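FdhC (Acinetobacter nosocomialis, PDB 5KTC) is a sugar N-acyltransferase of the GNAT superfamily that joins a 3-hydroxybutanoyl group from coenzyme A to the amino group of a dTDP-linked 3-amino-3,6-dideoxy-D-galactose. Local coordinates at residues Lys45-Ala48 and Glu49-Asn53; Lys55-Asn59 and Asn60-Tyr64; Tyr160-Pro163 and Lys164-Lys168. All blocks are in the same frame, centred on the assembly; numbering follows the deposited sequence.

Contact 1 of 3, residues Lys45-Ala48 and Glu49-Asn53; sequences KSQA and EWIRN. With FUH ([[(2~{R},3~{S},5~{R})-5-[5-methyl-2,4-bis(oxidanylidene)pyrimidin-1-yl]-3-oxidanyl-oxolan-2-yl]methoxy-oxidanyl-phosphoryl] [(2~{R},3~{R},4~{S},5~{R},6~{R})-6-methyl-3,5-bis(oxidanyl)-4-[[(3~{R})-3-oxidanylbutanoyl]amino]oxan-2-yl] hydrogen phosphate), chain C.
Q47 and W50, one helical turn apart, take hold of the thymine of the bound nucleotide sugar FUH. The amide of Q47 matches the adjoining N3-H and O15 carbonyl of the base: thymine N3 donates to Q47 OE1 over 2.9 Å, nearly straight (170°), and Q47 NE2 donates to the thymine carbonyl O15, also at 2.9 Å. Glutamine suits this place because one flat group supplies both an acceptor and a donor. With CG anti to the backbone N (chi1 178°) and a bend at chi2, its amide comes round toward the helix's next turn, NE2 lying 3.6 Å from I51 CG1. The W50 indole lies over the base, thymine C19 sitting 3.7 Å above the middle of the ring system, while W50 NE1 gives a weak, bent bond (127°) to the deoxyribose oxygen O14.

The backbone is satisfied within the helix: the N-H groups of E49, W50, I51 and R52 reach the carbonyls of K45, S46, Q47 and A48. S46 OG is hydrogen-bonded to D43, and I51 packs on A21 of helix 21-28, which Q47 also touches. This i, i+3 pair forms part of the nucleotide-sugar pocket, holding the thymine by hydrogen bonds and an indole face.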
loop_
_atom_site.group_PDB
_atom_site.type_symbol
_atom_site.label_atom_id
_atom_site.label_comp_id
_atom_site.label_asym_id
_atom_site.label_seq_id
_atom_site.Cartn_x
_atom_site.Cartn_y
_atom_site.Cartn_z
ATOM N N LYS A 45 -22.320 -4.215 6.983
ATOM C CA LYS A 45 -22.183 -4.188 8.467
ATOM C C LYS A 45 -21.056 -5.047 9.008
ATOM O O LYS A 45 -20.395 -4.701 10.007
ATOM C CB LYS A 45 -23.528 -4.555 9.161
ATOM C CG LYS A 45 -24.476 -3.383 9.195
ATOM C CD LYS A 45 -25.917 -3.731 9.570
ATOM C CE LYS A 45 -26.721 -2.438 9.743
ATOM N NZ LYS A 45 -28.193 -2.597 9.541
ATOM N N SER A 46 -20.857 -6.194 8.382
ATOM C CA SER A 46 -19.731 -7.039 8.749
ATOM C C SER A 46 -18.423 -6.340 8.467
ATOM O O SER A 46 -17.526 -6.394 9.270
ATOM C CB SER A 46 -19.740 -8.393 8.034
ATOM O OG SER A 46 -20.950 -9.058 8.382
ATOM N N GLN A 47 -18.339 -5.672 7.325
ATOM C CA GLN A 47 -17.105 -4.939 7.021
ATOM C C GLN A 47 -16.906 -3.750 8.002
ATOM O O GLN A 47 -15.793 -3.507 8.426
ATOM C CB GLN A 47 -17.092 -4.511 5.578
ATOM C CG GLN A 47 -15.888 -3.694 5.131
ATOM C CD GLN A 47 -14.586 -4.408 5.209
ATOM O OE1 GLN A 47 -14.474 -5.546 4.817
ATOM N NE2 GLN A 47 -13.547 -3.710 5.663
ATOM N N ALA A 48 -17.986 -3.052 8.355
ATOM C CA ALA A 48 -17.926 -1.990 9.351
ATOM C C ALA A 48 -17.378 -2.570 10.631
ATOM O O ALA A 48 -16.495 -1.944 11.280
ATOM C CB ALA A 48 -19.291 -1.376 9.622
ATOM N N GLU A 49 -17.860 -3.773 11.005
ATOM C CA GLU A 49 -17.331 -4.396 12.215
ATOM C C GLU A 49 -15.812 -4.694 12.128
ATOM O O GLU A 49 -15.086 -4.482 13.074
ATOM C CB GLU A 49 -18.095 -5.678 12.650
ATOM C CG GLU A 49 -17.584 -6.148 14.038
ATOM C CD GLU A 49 -18.086 -7.507 14.508
ATOM O OE1 GLU A 49 -17.368 -8.109 15.381
ATOM O OE2 GLU A 49 -19.169 -7.950 14.018
ATOM N N TRP A 50 -15.371 -5.259 11.013
ATOM C CA TRP A 50 -13.941 -5.488 10.737
ATOM C C TRP A 50 -13.159 -4.184 10.948
ATOM O O TRP A 50 -12.077 -4.184 11.548
ATOM C CB TRP A 50 -13.721 -6.024 9.296
ATOM C CG TRP A 50 -12.354 -6.656 9.077
ATOM C CD1 TRP A 50 -12.020 -8.017 9.103
ATOM C CD2 TRP A 50 -11.132 -5.973 8.834
ATOM N NE1 TRP A 50 -10.663 -8.184 8.889
ATOM C CE2 TRP A 50 -10.096 -6.953 8.745
ATOM C CE3 TRP A 50 -10.784 -4.616 8.699
ATOM C CZ2 TRP A 50 -8.757 -6.608 8.528
ATOM C CZ3 TRP A 50 -9.421 -4.293 8.485
ATOM C CH2 TRP A 50 -8.446 -5.280 8.396
ATOM N N ILE A 51 -13.707 -3.094 10.450
ATOM C CA ILE A 51 -13.009 -1.782 10.570
ATOM C C ILE A 51 -12.958 -1.297 12.040
ATOM O O ILE A 51 -11.954 -0.743 12.514
ATOM C CB ILE A 51 -13.679 -0.759 9.672
ATOM C CG1 ILE A 51 -13.548 -1.150 8.200
ATOM C CG2 ILE A 51 -13.104 0.647 9.924
ATOM C CD1 ILE A 51 -14.387 -0.259 7.292
ATOM N N ARG A 52 -14.024 -1.562 12.791
ATOM C CA ARG A 52 -14.074 -1.159 14.207
ATOM C C ARG A 52 -12.964 -1.819 15.024
ATOM O O ARG A 52 -12.297 -1.159 15.775
ATOM C CB ARG A 52 -15.494 -1.417 14.765
ATOM C CG ARG A 52 -15.864 -0.871 16.155
ATOM C CD ARG A 52 -17.314 -1.309 16.535
ATOM N NE ARG A 52 -18.270 -1.074 15.420
ATOM C CZ ARG A 52 -19.033 -1.990 14.780
ATOM N NH1 ARG A 52 -19.079 -3.280 15.130
ATOM N NH2 ARG A 52 -19.778 -1.603 13.753
ATOM N N ASN A 53 -12.774 -3.131 14.841
ATOM C CA ASN A 53 -11.668 -3.894 15.410
ATOM C C ASN A 53 -10.323 -3.395 14.926
ATOM O O ASN A 53 -9.356 -3.208 15.711
ATOM C CB ASN A 53 -11.831 -5.393 15.056
ATOM C CG ASN A 53 -12.956 -6.020 15.848
ATOM O OD1 ASN A 53 -13.912 -6.597 15.303
ATOM N ND2 ASN A 53 -12.892 -5.794 17.156
HETATM O O1 FUH C . -1.264 -7.050 -1.022
HETATM C C1 FUH C . -0.344 -7.825 -0.782
HETATM C C2 FUH C . 1.094 -7.440 -0.899
HETATM C C3 FUH C . 1.308 -6.286 -1.843
HETATM O O2 FUH C . 1.543 -6.747 -3.198
HETATM C C4 FUH C . 2.532 -5.497 -1.453
HETATM N N1 FUH C . -0.570 -9.126 -0.340
HETATM C C5 FUH C . -1.901 -9.520 0.134
HETATM C C6 FUH C . -2.321 -10.885 -0.443
HETATM O O3 FUH C . -1.353 -11.783 -0.104
HETATM C C7 FUH C . -3.591 -11.437 0.162
HETATM C C8 FUH C . -3.876 -12.919 -0.181
HETATM O O4 FUH C . -3.541 -11.356 1.597
HETATM C C9 FUH C . -1.893 -9.591 1.651
HETATM O O5 FUH C . -1.713 -8.298 2.249
HETATM C C10 FUH C . -3.203 -10.067 2.137
HETATM O O6 FUH C . -4.172 -9.107 1.744
HETATM P P1 FUH C . -5.630 -9.108 2.325
HETATM O O7 FUH C . -6.518 -10.077 1.637
HETATM O O8 FUH C . -6.103 -7.671 2.105
HETATM O O9 FUH C . -5.618 -9.195 3.914
HETATM P P2 FUH C . -5.522 -10.438 4.916
HETATM O O10 FUH C . -4.435 -10.128 5.886
HETATM O O11 FUH C . -5.267 -11.672 4.062
HETATM O O12 FUH C . -6.956 -10.349 5.550
HETATM C C11 FUH C . -7.200 -10.910 6.844
HETATM C C12 FUH C . -8.650 -11.316 6.911
HETATM C C13 FUH C . -9.138 -12.094 5.671
HETATM O O13 FUH C . -10.118 -13.090 6.012
HETATM C C14 FUH C . -9.872 -11.061 4.827
HETATM C C15 FUH C . -10.412 -10.142 5.895
HETATM O O14 FUH C . -9.476 -10.151 7.003
HETATM N N2 FUH C . -10.498 -8.706 5.551
HETATM C C16 FUH C . -9.375 -7.971 5.312
HETATM C C17 FUH C . -9.475 -6.603 5.055
HETATM C C18 FUH C . -8.257 -5.742 4.800
HETATM C C19 FUH C . -10.788 -6.039 5.021
HETATM O O15 FUH C . -10.923 -4.761 4.836
HETATM N N3 FUH C . -11.876 -6.785 5.260
HETATM C C20 FUH C . -11.714 -8.079 5.560
HETATM O O16 FUH C . -12.791 -8.815 5.769
#

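Contact 2 of 3, residues Lys55-Asn59 and Asn60-Tyr64; sequences KNREN and NGEEY
R57 and E63 are joined by a salt bridge across the end of helix 44-59. R57 CB lies 4.1 Å from E63 CB, and CG passes 4.0 Å from E62 OE1, a loose contact. CG stands anti to the carbonyl carbon (chi1 -63°), and a bend at chi3 brings NE to E63 OE2; the two side chains run side by side in the same direction. CD lies 3.8 Å from E63 OE2. NE donates to E63 OE2 over 2.9 Å in a straight bond (178°), and NH2 donates to E63 OE1 at 3.1 Å; CZ, between them, is 3.6 Å from E63 OE2. The salt bridge is therefore a side-on, two-nitrogen grip; both oxygens lie near the guanidinium plane but are met from above the carboxylate plane, the two planes being 58° apart. Arginine suits the site because its flat tip can serve both oxygens and still form a cation-pi contact with W50. E63 OE1 has a second partner in R81, so its negative charge is probably well compensated.

K55 NZ forms a salt bridge with E58 OE2 at 2.7 Å and is also hydrogen-bonded to V16 O. The backbone closes through E62 N to R57 O (2.9 Å) and G61 N to E58 O. G61, whose positive phi is easy without a side chain, is the C-prime residue of a Schellman motif that ends the helix and leads into strand 63-70.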
loop_
_atom_site.group_PDB
_atom_site.type_symbol
_atom_site.label_atom_id
_atom_site.label_comp_id
_atom_site.label_asym_id
_atom_site.label_seq_id
_atom_site.Cartn_x
_atom_site.Cartn_y
_atom_site.Cartn_z
ATOM N N LYS A 55 -9.761 -0.387 14.052
ATOM C CA LYS A 55 -9.539 0.899 14.706
ATOM C C LYS A 55 -8.903 0.817 16.095
ATOM O O LYS A 55 -8.137 1.717 16.481
ATOM C CB LYS A 55 -10.799 1.757 14.739
ATOM C CG LYS A 55 -11.061 2.548 13.451
ATOM C CD LYS A 55 -9.969 3.576 13.140
ATOM C CE LYS A 55 -10.435 4.632 12.187
ATOM N NZ LYS A 55 -9.314 5.272 11.475
ATOM N N ASN A 56 -9.207 -0.265 16.815
ATOM C CA ASN A 56 -8.546 -0.542 18.089
ATOM C C ASN A 56 -7.093 -0.821 17.895
ATOM O O ASN A 56 -6.262 -0.330 18.661
ATOM C CB ASN A 56 -9.139 -1.749 18.801
ATOM C CG ASN A 56 -10.590 -1.568 19.183
ATOM O OD1 ASN A 56 -11.088 -0.447 19.405
ATOM N ND2 ASN A 56 -11.300 -2.698 19.245
ATOM N N ARG A 57 -6.776 -1.616 16.872
ATOM C CA ARG A 57 -5.389 -1.911 16.521
ATOM C C ARG A 57 -4.655 -0.627 16.121
ATOM O O ARG A 57 -3.523 -0.396 16.550
ATOM C CB ARG A 57 -5.333 -2.988 15.439
ATOM C CG ARG A 57 -5.894 -4.308 15.865
ATOM C CD ARG A 57 -5.437 -5.512 15.051
ATOM N NE ARG A 57 -5.894 -5.469 13.655
ATOM C CZ ARG A 57 -7.147 -5.600 13.235
ATOM N NH1 ARG A 57 -8.165 -5.779 14.087
ATOM N NH2 ARG A 57 -7.413 -5.488 11.931
ATOM N N GLU A 58 -5.354 0.236 15.387
ATOM C CA GLU A 58 -4.781 1.523 14.944
ATOM C C GLU A 58 -4.509 2.413 16.179
ATOM O O GLU A 58 -3.434 2.957 16.306
ATOM C CB GLU A 58 -5.713 2.238 13.992
ATOM C CG GLU A 58 -5.124 3.479 13.336
ATOM C CD GLU A 58 -6.196 4.426 12.787
ATOM O OE1 GLU A 58 -6.389 5.511 13.377
ATOM O OE2 GLU A 58 -6.883 4.130 11.771
ATOM N N ASN A 59 -5.484 2.488 17.077
ATOM C CA ASN A 59 -5.353 3.254 18.329
ATOM C C ASN A 59 -4.128 2.841 19.126
ATOM O O ASN A 59 -3.523 3.671 19.792
ATOM C CB ASN A 59 -6.615 3.135 19.207
ATOM C CG ASN A 59 -7.846 3.811 18.593
ATOM O OD1 ASN A 59 -8.993 3.478 18.927
ATOM N ND2 ASN A 59 -7.619 4.741 17.687
ATOM N N ASN A 60 -3.755 1.574 19.039
ATOM C CA ASN A 60 -2.605 1.081 19.761
ATOM C C ASN A 60 -1.339 1.019 18.962
ATOM O O ASN A 60 -0.412 0.343 19.381
ATOM C CB ASN A 60 -2.899 -0.310 20.342
ATOM C CG ASN A 60 -3.945 -0.265 21.436
ATOM O OD1 ASN A 60 -3.958 0.662 22.261
ATOM N ND2 ASN A 60 -4.843 -1.252 21.446
ATOM N N GLY A 61 -1.283 1.694 17.820
ATOM C CA GLY A 61 -0.053 1.681 17.019
ATOM C C GLY A 61 0.301 0.371 16.320
ATOM O O GLY A 61 1.449 0.170 15.975
ATOM N N GLU A 62 -0.673 -0.516 16.127
ATOM C CA GLU A 62 -0.404 -1.858 15.608
ATOM C C GLU A 62 -0.734 -2.063 14.113
ATOM O O GLU A 62 -0.418 -3.124 13.549
ATOM C CB GLU A 62 -1.160 -2.872 16.444
ATOM C CG GLU A 62 -0.698 -2.931 17.898
ATOM C CD GLU A 62 -1.683 -3.650 18.823
ATOM O OE1 GLU A 62 -2.817 -4.043 18.406
ATOM O OE2 GLU A 62 -1.308 -3.804 20.003
ATOM N N GLU A 63 -1.394 -1.089 13.490
ATOM C CA GLU A 63 -1.940 -1.287 12.126
ATOM C C GLU A 63 -2.450 0.020 11.594
ATOM O O GLU A 63 -3.116 0.744 12.333
ATOM C CB GLU A 63 -3.099 -2.292 12.127
ATOM C CG GLU A 63 -3.494 -2.834 10.766
ATOM C CD GLU A 63 -4.307 -4.122 10.827
ATOM O OE1 GLU A 63 -5.249 -4.313 10.036
ATOM O OE2 GLU A 63 -3.934 -5.005 11.621
ATOM N N TYR A 64 -2.155 0.314 10.317
ATOM C CA TYR A 64 -2.615 1.491 9.634
ATOM C C TYR A 64 -3.130 1.123 8.279
ATOM O O TYR A 64 -2.393 0.538 7.475
ATOM C CB TYR A 64 -1.471 2.499 9.503
ATOM C CG TYR A 64 -0.936 2.909 10.838
ATOM C CD1 TYR A 64 -1.663 3.781 11.667
ATOM C CD2 TYR A 64 0.235 2.381 11.342
ATOM C CE1 TYR A 64 -1.190 4.108 12.937
ATOM C CE2 TYR A 64 0.716 2.740 12.618
ATOM C CZ TYR A 64 -0.016 3.595 13.411
ATOM O OH TYR A 64 0.418 3.957 14.680
#

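Contact 3 of 3, residues Tyr160-Pro163 and Lys164-Lys168; sequences YIFP and KSKYK
A tight strand-to-helix junction joins strand 157-163, in the central mixed sheet, directly to helix 164-173, with P163 as the N-cap residue. The short axes diverge by 57°. Proline's lack of an N-H probably costs little here at the end of the strand, and its ring packs against K166, CG lying 3.8 Å from K166 CB; S165 OG is a van der Waals neighbour, 3.7 Å from P163 CG. P163 O accepts K166 N at 3.0 Å, the donor standing well above the carbonyl plane, and Y167 N more weakly at 3.3 Å.

F162 leans forward over the turn: its CG is anti to the backbone N, and this chi1 of -171° carries the ring's CE1 and CZ to the first turn of the helix. CE1 of F162 touches Y167 CB at 3.9 Å, and Y167 CA lies in the ring plane at its edge. Beyond this, F162 stacks with Y116 of helix 107-122; large rings suit this buried place, where F162 and Y167 both reach that helix. K166 lends its alkyl part to the phenyl and bends at chi2 and chi3, leaving NZ to pair with E169, while K166 CG presses against F162 CZ at 3.4 Å.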
loop_
_atom_site.group_PDB
_atom_site.type_symbol
_atom_site.label_atom_id
_atom_site.label_comp_id
_atom_site.label_asym_id
_atom_site.label_seq_id
_atom_site.Cartn_x
_atom_site.Cartn_y
_atom_site.Cartn_z
ATOM N N TYR A 160 8.725 -11.642 0.059
ATOM C CA TYR A 160 9.688 -10.609 -0.243
ATOM C C TYR A 160 10.029 -9.822 0.996
ATOM O O TYR A 160 9.225 -9.726 1.911
ATOM C CB TYR A 160 9.100 -9.617 -1.276
ATOM C CG TYR A 160 8.850 -10.203 -2.633
ATOM C CD1 TYR A 160 7.631 -10.786 -2.960
ATOM C CD2 TYR A 160 9.833 -10.148 -3.604
ATOM C CE1 TYR A 160 7.445 -11.363 -4.214
ATOM C CE2 TYR A 160 9.621 -10.658 -4.864
ATOM C CZ TYR A 160 8.420 -11.268 -5.153
ATOM O OH TYR A 160 8.274 -11.782 -6.409
ATOM N N ILE A 161 11.178 -9.166 0.936
ATOM C CA ILE A 161 11.473 -8.068 1.835
ATOM C C ILE A 161 11.951 -6.837 1.032
ATOM O O ILE A 161 12.494 -6.927 -0.069
ATOM C CB ILE A 161 12.485 -8.340 2.970
ATOM C CG1 ILE A 161 13.879 -8.320 2.479
ATOM C CG2 ILE A 161 12.198 -9.640 3.713
ATOM C CD1 ILE A 161 14.162 -9.323 1.439
ATOM N N PHE A 162 11.757 -5.677 1.637
ATOM C CA PHE A 162 12.129 -4.403 0.976
ATOM C C PHE A 162 12.905 -3.599 2.038
ATOM O O PHE A 162 12.407 -3.355 3.107
ATOM C CB PHE A 162 10.884 -3.701 0.413
ATOM C CG PHE A 162 11.214 -2.528 -0.459
ATOM C CD1 PHE A 162 11.525 -1.309 0.090
ATOM C CD2 PHE A 162 11.257 -2.668 -1.838
ATOM C CE1 PHE A 162 11.931 -0.249 -0.692
ATOM C CE2 PHE A 162 11.660 -1.600 -2.618
ATOM C CZ PHE A 162 11.975 -0.392 -2.042
ATOM N N PRO A 163 14.186 -3.357 1.816
ATOM C CA PRO A 163 14.979 -2.735 2.880
ATOM C C PRO A 163 14.851 -1.209 2.857
ATOM O O PRO A 163 14.669 -0.634 1.776
ATOM C CB PRO A 163 16.422 -3.130 2.505
ATOM C CG PRO A 163 16.384 -3.205 1.062
ATOM C CD PRO A 163 15.011 -3.771 0.698
ATOM N N LYS A 164 14.972 -0.595 4.037
ATOM C CA LYS A 164 14.941 0.874 4.203
ATOM C C LYS A 164 15.972 1.538 3.275
ATOM O O LYS A 164 15.719 2.561 2.737
ATOM C CB LYS A 164 15.196 1.253 5.668
ATOM C CG LYS A 164 15.167 2.730 5.941
ATOM C CD LYS A 164 15.210 3.115 7.408
ATOM C CE LYS A 164 14.846 4.589 7.541
ATOM N NZ LYS A 164 15.143 5.051 8.931
ATOM N N SER A 165 17.126 0.923 3.141
ATOM C CA SER A 165 18.191 1.380 2.240
ATOM C C SER A 165 17.753 1.546 0.780
ATOM O O SER A 165 18.154 2.492 0.097
ATOM C CB SER A 165 19.405 0.455 2.327
ATOM O OG SER A 165 19.144 -0.780 1.717
ATOM N N LYS A 166 16.896 0.654 0.301
ATOM C CA LYS A 166 16.425 0.768 -1.043
ATOM C C LYS A 166 15.418 1.888 -1.175
ATOM O O LYS A 166 15.336 2.557 -2.255
ATOM C CB LYS A 166 15.812 -0.530 -1.522
ATOM C CG LYS A 166 15.292 -0.496 -2.953
ATOM C CD LYS A 166 16.364 -0.225 -4.013
ATOM C CE LYS A 166 17.360 -1.375 -4.114
ATOM N NZ LYS A 166 18.467 -1.026 -5.056
ATOM N N TYR A 167 14.583 2.048 -0.150
ATOM C CA TYR A 167 13.614 3.153 -0.144
ATOM C C TYR A 167 14.332 4.503 -0.233
ATOM O O TYR A 167 13.868 5.404 -0.957
ATOM C CB TYR A 167 12.717 3.116 1.110
ATOM C CG TYR A 167 12.259 4.464 1.642
ATOM C CD1 TYR A 167 11.178 5.138 1.100
ATOM C CD2 TYR A 167 12.897 5.006 2.725
ATOM C CE1 TYR A 167 10.764 6.368 1.633
ATOM C CE2 TYR A 167 12.530 6.196 3.247
ATOM C CZ TYR A 167 11.470 6.896 2.703
ATOM O OH TYR A 167 11.203 8.113 3.305
ATOM N N LYS A 168 15.448 4.640 0.486
ATOM C CA LYS A 168 16.206 5.886 0.395
ATOM C C LYS A 168 16.779 6.168 -1.023
ATOM O O LYS A 168 16.667 7.309 -1.508
ATOM C CB LYS A 168 17.302 5.908 1.414
ATOM C CG LYS A 168 16.790 5.984 2.823
ATOM C CD LYS A 168 17.939 5.888 3.825
ATOM C CE LYS A 168 17.783 6.897 4.943
ATOM N NZ LYS A 168 18.086 6.266 6.244
#

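Overall arrangement
Contacts 1 and 2 share helix 44-59, the first over its earlier turns and the second where it gives way to strand 63-70. They touch: W50 CH2 lies 3.7 Å from both R57 NH2 and E63 OE1; the R57 guanidinium lies over the indole face away from the thymine, and E63 OE1 lies beside the CH2 end. Contact 3 stands on the other side of the chain's centre from contact 1, about 32 Å away between centres, yet it meets the same sheet as contact 2. All three are partly buried. Their chemistry follows position: ligand-directed amide and indole in contact 1, paired charges and a helix stop in contact 2, and aromatic packing with a helix start in contact 3.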